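Local coordinates for hypothetical protein (Parabacteroides merdae, PDB 4OO3), which is of unknown function but is probably an NAD(P)-dependent oxidoreductase, built from a Rossmann-fold nucleotide-binding domain and a putative oxidoreductase C-terminal domain, at residues Thr6-Pro9 and Gly10-Lys13. Numbering follows the deposited sequence.
Sequences TGAP and GEVK
The carboxylate of Glu11 reaches back along its own chain to grip the backbone N-H groups of Thr6 and Gly7, a local surface contact that closes the N-terminal loop just ahead of strand 14-17, a central strand of the parallel Rossmann sheet. Between donors and acceptor the chain reverses through a type II beta turn from Ala8 to Glu11, with Pro9 and Gly10 at its corners. The turn's own bond, Glu11 N to Ala8 O, is weak at 3.4 Å, so the side chain supplies the firmer ties. Each carboxylate oxygen takes one amide on its syn side. Thr6 N donates to Glu11 OE1 over 2.9 Å in a nearly straight bond. Gly7 N meets Glu11 OE2 at 2.8 Å, more bent and 33° out of the carboxylate plane. Glu11 CG is tucked between its backbone N and carbonyl carbon (chi1 72°), and the chain then runs extended back past Ala8, with Glu11 CG 3.1 Å from Ala8 O. Gly10 has positive phi, and a side chain there would collide with Pro9 O; at Gly7 one would be jammed against the preceding carbonyl. A water donates to Glu11 OE1 and makes a weak, long contact with Thr6 OG1, while Gln34 NE2 hydrogen-bonds to Glu11 OE2. Beyond the turn, Val12 packs on Leu407 and Leu410 of helix 395-412. With an alanine here in place of Glu11, the Thr6 and Gly7 amides and Gln34 NE2 would probably lose these acceptors, and the loop would be held less firmly. Two adjacent amides, a water and an amide side chain thus share the two oxygens, an arrangement that fixes the carboxylate's rotation and is likely to stabilise its negative charge.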
loop_
_atom_site.group_PDB
_atom_site.type_symbol
_atom_site.label_atom_id
_atom_site.label_comp_id
_atom_site.label_asym_id
_atom_site.label_seq_id
_atom_site.Cartn_x
_atom_site.Cartn_y
_atom_site.Cartn_z
ATOM N N THR A 6 -26.940 1.122 -4.983
ATOM C CA THR A 6 -27.638 2.074 -4.108
ATOM C C THR A 6 -27.380 1.861 -2.609
ATOM O O THR A 6 -27.814 2.669 -1.791
ATOM C CB THR A 6 -29.163 2.036 -4.353
ATOM O OG1 THR A 6 -29.656 0.712 -4.139
ATOM C CG2 THR A 6 -29.495 2.457 -5.768
ATOM N N GLY A 7 -26.662 0.800 -2.249
ATOM C CA GLY A 7 -26.496 0.402 -0.847
ATOM C C GLY A 7 -27.393 -0.754 -0.443
ATOM O O GLY A 7 -27.221 -1.328 0.632
ATOM N N ALA A 8 -28.352 -1.097 -1.301
ATOM C CA ALA A 8 -29.237 -2.236 -1.071
ATOM C C ALA A 8 -28.421 -3.483 -0.706
ATOM O O ALA A 8 -27.368 -3.721 -1.305
ATOM C CB ALA A 8 -30.081 -2.503 -2.308
ATOM N N PRO A 9 -28.894 -4.275 0.279
ATOM C CA PRO A 9 -28.145 -5.464 0.708
ATOM C C PRO A 9 -27.974 -6.532 -0.384
ATOM O O PRO A 9 -28.887 -6.761 -1.162
ATOM C CB PRO A 9 -28.990 -6.020 1.865
ATOM C CG PRO A 9 -29.834 -4.880 2.322
ATOM C CD PRO A 9 -30.104 -4.065 1.097
ATOM N N GLY A 10 -26.804 -7.164 -0.439
ATOM C CA GLY A 10 -26.529 -8.215 -1.421
ATOM C C GLY A 10 -26.337 -7.750 -2.859
ATOM O O GLY A 10 -26.239 -8.581 -3.766
ATOM N N GLU A 11 -26.270 -6.434 -3.074
ATOM C CA GLU A 11 -26.136 -5.866 -4.422
ATOM C C GLU A 11 -24.741 -6.093 -5.016
ATOM O O GLU A 11 -24.597 -6.278 -6.222
ATOM C CB GLU A 11 -26.464 -4.366 -4.415
ATOM C CG GLU A 11 -25.414 -3.485 -3.743
ATOM C CD GLU A 11 -25.760 -2.007 -3.776
ATOM O OE1 GLU A 11 -26.856 -1.654 -4.246
ATOM O OE2 GLU A 11 -24.929 -1.186 -3.328
ATOM N N VAL A 12 -23.721 -6.064 -4.164
ATOM C CA VAL A 12 -22.348 -6.304 -4.597
ATOM C C VAL A 12 -22.102 -7.803 -4.623
ATOM O O VAL A 12 -22.322 -8.487 -3.622
ATOM C CB VAL A 12 -21.333 -5.618 -3.660
ATOM C CG1 VAL A 12 -19.910 -6.090 -3.941
ATOM C CG2 VAL A 12 -21.440 -4.106 -3.793
ATOM N N LYS A 13 -21.650 -8.303 -5.770
ATOM C CA LYS A 13 -21.408 -9.729 -5.965
ATOM C C LYS A 13 -19.945 -9.956 -6.281
ATOM O O LYS A 13 -19.499 -9.665 -7.390
ATOM C CB LYS A 13 -22.259 -10.270 -7.113
ATOM C CG LYS A 13 -23.673 -10.658 -6.721
ATOM C CD LYS A 13 -24.719 -9.780 -7.371
ATOM C CE LYS A 13 -26.115 -10.244 -6.990
ATOM N NZ LYS A 13 -27.114 -9.868 -8.023
HETATM O O HOH W 1 -28.693 -2.126 -5.870
#